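Local atomic coordinates of spectinomycin 9-adenylyltransferase (Enterococcus faecalis, PDB entry 6SXJ), a protein that catalyses ATP-dependent adenylylation of the 9-hydroxyl of spectinomycin, releasing diphosphate, and so makes bacteria resistant to this antibiotic but not to streptomycin. Residues 128-131 with 132-135; 156-159 with 160-163; 188-191 with 192-196. One frame throughout, in Å; residues are numbered along the deposited sequence.

Interaction 1: residues 128-131 with 132-135; sequences SDLT and IMLY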
loop_
_atom_site.group_PDB
_atom_site.type_symbol
_atom_site.label_atom_id
_atom_site.label_comp_id
_atom_site.label_asym_id
_atom_site.label_seq_id
_atom_site.Cartn_x
_atom_site.Cartn_y
_atom_site.Cartn_z
ATOM N N SER A 128 3.960 9.928 4.770
ATOM C CA SER A 128 2.949 10.665 4.025
ATOM C C SER A 128 2.021 9.731 3.262
ATOM O O SER A 128 0.843 10.050 3.067
ATOM C CB SER A 128 3.622 11.645 3.063
ATOM O OG SER A 128 2.844 11.807 1.892
ATOM N N ASP A 129 2.523 8.572 2.829
ATOM C CA ASP A 129 1.687 7.651 2.070
ATOM C C ASP A 129 0.585 7.057 2.934
ATOM O O ASP A 129 -0.476 6.687 2.419
ATOM C CB ASP A 129 2.544 6.537 1.472
ATOM C CG ASP A 129 3.221 6.953 0.185
ATOM O OD1 ASP A 129 2.633 7.763 -0.560
ATOM O OD2 ASP A 129 4.344 6.474 -0.083
ATOM N N LEU A 130 0.816 6.948 4.244
ATOM C CA LEU A 130 -0.199 6.409 5.139
ATOM C C LEU A 130 -1.455 7.267 5.154
ATOM O O LEU A 130 -2.538 6.768 5.483
ATOM C CB LEU A 130 0.378 6.277 6.548
ATOM C CG LEU A 130 -0.566 5.776 7.637
ATOM C CD1 LEU A 130 -1.049 4.360 7.365
ATOM C CD2 LEU A 130 0.143 5.855 8.978
ATOM N N THR A 131 -1.345 8.545 4.797
ATOM C CA THR A 131 -2.544 9.369 4.713
ATOM C C THR A 131 -3.485 8.871 3.622
ATOM O O THR A 131 -4.707 8.987 3.752
ATOM C CB THR A 131 -2.166 10.833 4.462
ATOM O OG1 THR A 131 -1.583 11.378 5.650
ATOM C CG2 THR A 131 -3.398 11.649 4.084
ATOM N N ILE A 132 -2.938 8.348 2.528
ATOM C CA ILE A 132 -3.776 7.801 1.466
ATOM C C ILE A 132 -4.352 6.457 1.882
ATOM O O ILE A 132 -5.480 6.113 1.502
ATOM C CB ILE A 132 -2.951 7.682 0.176
ATOM C CG1 ILE A 132 -2.216 8.996 -0.105
ATOM C CG2 ILE A 132 -3.835 7.326 -1.000
ATOM C CD1 ILE A 132 -1.149 8.876 -1.175
ATOM N N MET A 133 -3.595 5.684 2.662
ATOM C CA MET A 133 -4.078 4.399 3.144
ATOM C C MET A 133 -5.225 4.588 4.123
ATOM O O MET A 133 -6.298 3.995 3.961
ATOM C CB MET A 133 -2.929 3.634 3.799
ATOM C CG MET A 133 -1.673 3.583 2.955
ATOM S SD MET A 133 -0.281 2.803 3.781
ATOM C CE MET A 133 -1.087 1.469 4.675
ATOM N N LEU A 134 -5.015 5.416 5.147
ATOM C CA LEU A 134 -6.075 5.678 6.113
ATOM C C LEU A 134 -7.305 6.253 5.428
ATOM O O LEU A 134 -8.441 5.945 5.808
ATOM C CB LEU A 134 -5.569 6.623 7.202
ATOM C CG LEU A 134 -4.371 6.141 8.021
ATOM C CD1 LEU A 134 -3.949 7.194 9.037
ATOM C CD2 LEU A 134 -4.698 4.829 8.713
ATOM N N TYR A 135 -7.104 7.091 4.412
ATOM C CA TYR A 135 -8.239 7.589 3.642
ATOM C C TYR A 135 -8.932 6.447 2.911
ATOM O O TYR A 135 -10.161 6.320 2.953
ATOM C CB TYR A 135 -7.771 8.658 2.655
ATOM C CG TYR A 135 -8.876 9.235 1.809
ATOM C CD1 TYR A 135 -9.625 10.318 2.253
ATOM C CD2 TYR A 135 -9.168 8.701 0.559
ATOM C CE1 TYR A 135 -10.643 10.845 1.478
ATOM C CE2 TYR A 135 -10.176 9.224 -0.222
ATOM C CZ TYR A 135 -10.911 10.293 0.242
ATOM O OH TYR A 135 -11.916 10.814 -0.540
#
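The carboxylate of D129 runs alongside I132, both side chains pointing the same way, and meets it through one oxygen: OD1 of D129 is 4.0 Å from CD1 of I132. Further along the helix, the Y135 ring takes little part; only its CB presses on the contact, 3.3 Å from the carbonyl O of T131, and the ring leads away to V162 of helix 159-173. Between these two flat groups the chain enters helix 130-139. The carbonyl O of D129 accepts from two backbone donors there, I132 N at 3.0 Å and M133 N at a longer 3.3 Å. One step along, L134 N reaches L130 O at 2.8 Å in a nearly straight bond. Donors three and four residues on thus share the D129 acceptor as the chain winds into the helix, shortly after the edge strand 125-126 of the mixed sheet. L130 carries the apolar side. Its CG lies anti to the backbone N (chi1 178°), which sends CD1 along the turn to L134 CG, 3.8 Å away, the two leucines crossing at a slant. M133 reaches L130 by bending at chi3 (38°), bringing its CE to 3.9 Å from CD1 of L130. These three side chains face strand 85-91, touching T88 and I90, whereas I132 and D129 look to A165 and S169. T131 packs on W98 and P102, and its OG1 is hydrogen-bonded to H100 ND1.

Interaction 2: residues 156-159 with 160-163; sequences DIPF and SDVR
F159 and R163, four residues apart, meet at the edge of the phenyl ring. The ring is swung onto this side by a first torsion that sets CG opposite the backbone N (chi1 -177°), and the arginine, extended from CG to NE, passes across the ring's edge. NE of R163 lies 3.0 Å from F159 CE1, close to the ring plane; so short an approach makes its finer detail doubtful. With the guanidinium and ring planes 80° apart and CZ of R163 also in the ring plane, the charge sits beside the ring and makes no cation-pi contact over a face. V162 reaches another part of the ring: its CG1, trans to the backbone N at 169°, is 4.0 Å from CE2 of F159. The third pair is P158 with D161, whose OD1 comes to 3.0 Å from the proline CG, short enough to be doubtful in detail. That carboxylate is held elsewhere, OD1 by a hydrogen bond to W98 NE1 and OD2 by a salt bridge to R164. Backbone bonding is uneven: R163 N to F159 O is sound at 2.9 Å, but D161 N and V162 N bind P158 O only weakly. All this is the start of helix 159-173, with P158 at the N-cap; lacking an N-H, proline rules out a capping box, and D161 lies in the first turn, where a negative charge would be expected to be favourable.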
loop_
_atom_site.group_PDB
_atom_site.type_symbol
_atom_site.label_atom_id
_atom_site.label_comp_id
_atom_site.label_asym_id
_atom_site.label_seq_id
_atom_site.Cartn_x
_atom_site.Cartn_y
_atom_site.Cartn_z
ATOM N N ASP A 156 -11.630 12.641 11.168
ATOM C CA ASP A 156 -11.857 13.038 9.787
ATOM C C ASP A 156 -10.526 13.438 9.168
ATOM O O ASP A 156 -9.745 14.175 9.777
ATOM C CB ASP A 156 -12.859 14.189 9.719
ATOM C CG ASP A 156 -14.225 13.804 10.266
ATOM O OD1 ASP A 156 -14.432 12.609 10.588
ATOM O OD2 ASP A 156 -15.095 14.696 10.374
ATOM N N ILE A 157 -10.241 12.920 7.984
ATOM C CA ILE A 157 -8.985 13.214 7.300
ATOM C C ILE A 157 -9.309 14.135 6.121
ATOM O O ILE A 157 -9.997 13.709 5.182
ATOM C CB ILE A 157 -8.272 11.943 6.834
ATOM C CG1 ILE A 157 -8.124 10.964 7.999
ATOM C CG2 ILE A 157 -6.897 12.294 6.267
ATOM C CD1 ILE A 157 -7.538 9.621 7.601
ATOM N N PRO A 158 -8.849 15.384 6.127
ATOM C CA PRO A 158 -9.162 16.283 5.008
ATOM C C PRO A 158 -8.596 15.736 3.708
ATOM O O PRO A 158 -7.439 15.313 3.644
ATOM C CB PRO A 158 -8.489 17.602 5.410
ATOM C CG PRO A 158 -7.366 17.192 6.313
ATOM C CD PRO A 158 -7.877 15.981 7.063
ATOM N N PHE A 159 -9.425 15.735 2.666
ATOM C CA PHE A 159 -8.935 15.304 1.366
ATOM C C PHE A 159 -7.792 16.180 0.874
ATOM O O PHE A 159 -6.987 15.731 0.051
ATOM C CB PHE A 159 -10.063 15.310 0.348
ATOM C CG PHE A 159 -9.649 14.820 -1.002
ATOM C CD1 PHE A 159 -9.341 15.714 -2.007
ATOM C CD2 PHE A 159 -9.568 13.464 -1.266
ATOM C CE1 PHE A 159 -8.965 15.267 -3.255
ATOM C CE2 PHE A 159 -9.192 13.010 -2.514
ATOM C CZ PHE A 159 -8.889 13.912 -3.510
ATOM N N SER A 160 -7.703 17.420 1.356
ATOM C CA SER A 160 -6.574 18.265 0.992
ATOM C C SER A 160 -5.258 17.616 1.403
ATOM O O SER A 160 -4.266 17.686 0.668
ATOM C CB SER A 160 -6.726 19.645 1.636
ATOM O OG SER A 160 -6.436 19.607 3.021
ATOM N N ASP A 161 -5.233 16.971 2.573
ATOM C CA ASP A 161 -4.031 16.261 2.994
ATOM C C ASP A 161 -3.760 15.061 2.098
ATOM O O ASP A 161 -2.598 14.705 1.875
ATOM C CB ASP A 161 -4.156 15.811 4.449
ATOM C CG ASP A 161 -3.829 16.911 5.426
ATOM O OD1 ASP A 161 -4.423 16.923 6.522
ATOM O OD2 ASP A 161 -2.976 17.761 5.105
ATOM N N VAL A 162 -4.810 14.430 1.571
ATOM C CA VAL A 162 -4.614 13.345 0.616
ATOM C C VAL A 162 -3.977 13.883 -0.657
ATOM O O VAL A 162 -3.106 13.253 -1.266
ATOM C CB VAL A 162 -5.953 12.642 0.328
ATOM C CG1 VAL A 162 -5.792 11.715 -0.853
ATOM C CG2 VAL A 162 -6.439 11.878 1.572
ATOM N N ARG A 163 -4.388 15.068 -1.068
ATOM C CA ARG A 163 -3.745 15.693 -2.210
ATOM C C ARG A 163 -2.278 15.995 -1.926
ATOM O O ARG A 163 -1.384 15.671 -2.718
ATOM C CB ARG A 163 -4.501 16.965 -2.553
ATOM C CG ARG A 163 -5.948 16.759 -3.020
ATOM C CD ARG A 163 -6.360 17.892 -3.991
ATOM N NE ARG A 163 -7.593 17.553 -4.683
ATOM C CZ ARG A 163 -8.482 18.441 -5.090
ATOM N NH1 ARG A 163 -8.259 19.726 -4.863
ATOM N NH2 ARG A 163 -9.597 18.039 -5.683
#

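Interaction 3: residues 188-191 with 192-196; sequences LCRM and ILTMD
T194 presses on the turn before it: its methyl CG2 lies 3.2 Å from the carbonyl O of R190, and M191 O is equally near. The first torsion (167°) causes this, setting OG1 anti to the backbone N and CG2 between N and the carbonyl carbon, against the two carbonyls; the contact is tight and probably strained. I192 packs almost as closely on this carbonyl side, CG1 being 3.3 Å from the carbonyl O of L188, and the backbone bond from I192 N to L188 O measures 2.8 Å. The partly exposed R190 chain is slacker. It bends at chi3 (68°) so that its guanidinium is brought beside T194, yet NH1 comes no closer to CG2 of T194 than 4.2 Å. Further on, M195 N to M191 O is weak at 3.3 Å while D196 N still bonds L193 O at 3.0 Å; D196 itself is exposed and touches nothing in 188-191. Helix 181-196 runs through the helical C-terminal domain with three helices about it. Helix 159-173 receives L188, M191, T194 and M195 on L173, S169, I166 and R163; helix 203-212 takes C189 and L193 on V210, A206 and A209; and helix 241-253 meets L188, M191 and I192 through L248, R251 and L252, while the loop residue I200 lies against R190 and T194.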
loop_
_atom_site.group_PDB
_atom_site.type_symbol
_atom_site.label_atom_id
_atom_site.label_comp_id
_atom_site.label_asym_id
_atom_site.label_seq_id
_atom_site.Cartn_x
_atom_site.Cartn_y
_atom_site.Cartn_z
ATOM N N LEU A 188 1.423 6.505 -10.922
ATOM C CA LEU A 188 1.000 7.811 -11.413
ATOM C C LEU A 188 -0.374 7.733 -12.067
ATOM O O LEU A 188 -1.201 8.635 -11.900
ATOM C CB LEU A 188 2.027 8.355 -12.403
ATOM C CG LEU A 188 3.351 8.881 -11.844
ATOM C CD1 LEU A 188 4.330 9.092 -12.985
ATOM C CD2 LEU A 188 3.157 10.151 -11.071
ATOM N N CYS A 189 -0.632 6.668 -12.829
ATOM C CA CYS A 189 -1.960 6.489 -13.411
ATOM C C CYS A 189 -3.017 6.366 -12.320
ATOM O O CYS A 189 -4.057 7.036 -12.364
ATOM C CB CYS A 189 -1.975 5.260 -14.317
ATOM S SG CYS A 189 -1.055 5.459 -15.852
ATOM N N ARG A 190 -2.772 5.500 -11.334
ATOM C CA ARG A 190 -3.621 5.465 -10.148
ATOM C C ARG A 190 -3.715 6.853 -9.520
ATOM O O ARG A 190 -4.808 7.338 -9.214
ATOM C CB ARG A 190 -3.071 4.448 -9.141
ATOM C CG ARG A 190 -4.019 4.121 -7.992
ATOM C CD ARG A 190 -3.335 3.309 -6.894
ATOM N NE ARG A 190 -2.311 4.066 -6.169
ATOM C CZ ARG A 190 -2.561 5.045 -5.301
ATOM N NH1 ARG A 190 -3.809 5.411 -5.036
ATOM N NH2 ARG A 190 -1.553 5.663 -4.696
ATOM N N MET A 191 -2.558 7.507 -9.347
ATOM C CA MET A 191 -2.518 8.826 -8.711
ATOM C C MET A 191 -3.442 9.811 -9.403
ATOM O O MET A 191 -4.089 10.642 -8.747
ATOM C CB MET A 191 -1.098 9.377 -8.752
ATOM C CG MET A 191 -0.143 8.819 -7.729
ATOM S SD MET A 191 1.331 9.834 -7.720
ATOM C CE MET A 191 2.150 9.305 -6.225
ATOM N N ILE A 192 -3.522 9.750 -10.733
ATOM C CA ILE A 192 -4.289 10.724 -11.496
ATOM C C ILE A 192 -5.783 10.503 -11.289
ATOM O O ILE A 192 -6.544 11.441 -11.030
ATOM C CB ILE A 192 -3.902 10.660 -12.985
ATOM C CG1 ILE A 192 -2.546 11.341 -13.201
ATOM C CG2 ILE A 192 -4.981 11.308 -13.835
ATOM C CD1 ILE A 192 -1.888 10.980 -14.506
ATOM N N LEU A 193 -6.211 9.242 -11.368
ATOM C CA LEU A 193 -7.618 8.928 -11.162
ATOM C C LEU A 193 -8.115 9.454 -9.827
ATOM O O LEU A 193 -9.086 10.215 -9.786
ATOM C CB LEU A 193 -7.832 7.424 -11.267
ATOM C CG LEU A 193 -7.858 6.919 -12.711
ATOM C CD1 LEU A 193 -8.004 5.410 -12.795
ATOM C CD2 LEU A 193 -8.943 7.613 -13.508
ATOM N N THR A 194 -7.421 9.109 -8.734
ATOM C CA THR A 194 -7.926 9.444 -7.413
ATOM C C THR A 194 -7.954 10.952 -7.185
ATOM O O THR A 194 -8.846 11.431 -6.481
ATOM C CB THR A 194 -7.124 8.725 -6.330
ATOM O OG1 THR A 194 -7.467 9.314 -5.077
ATOM C CG2 THR A 194 -5.653 8.825 -6.568
ATOM N N MET A 195 -7.063 11.729 -7.819
ATOM C CA MET A 195 -7.119 13.165 -7.593
ATOM C C MET A 195 -8.258 13.828 -8.332
ATOM O O MET A 195 -8.681 14.894 -7.896
ATOM C CB MET A 195 -5.835 13.865 -7.992
ATOM C CG MET A 195 -5.782 15.276 -7.545
ATOM S SD MET A 195 -4.231 15.786 -6.834
ATOM C CE MET A 195 -4.338 14.984 -5.282
ATOM N N ASP A 196 -8.823 13.199 -9.370
ATOM C CA ASP A 196 -9.993 13.781 -10.022
ATOM C C ASP A 196 -11.255 13.188 -9.413
ATOM O O ASP A 196 -11.812 13.780 -8.483
ATOM C CB ASP A 196 -9.967 13.565 -11.534
ATOM C CG ASP A 196 -10.583 14.718 -12.285
ATOM O OD1 ASP A 196 -9.892 15.329 -13.112
ATOM O OD2 ASP A 196 -11.759 15.034 -12.040
#

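The three contacts follow one another along the chain, each local, between residues a few positions apart: interaction 1 on helix 130-139, interaction 2 where helix 159-173 begins, interaction 3 in the later part of helix 181-196. Centres of interactions 1 and 2 are 9 Å apart and the two touch, L134 CB lying 3.6 Å from I157 CD1. Interaction 2 also touches interaction 3, their centres 15 Å apart, with F159 CZ 3.9 Å from T194 O. Interactions 1 and 3 do not meet. Helix 159-173 thus stands between the helix packed on the mixed sheet and the C-terminal helices, joining the nucleotidyltransferase part of the enzyme to its helical part.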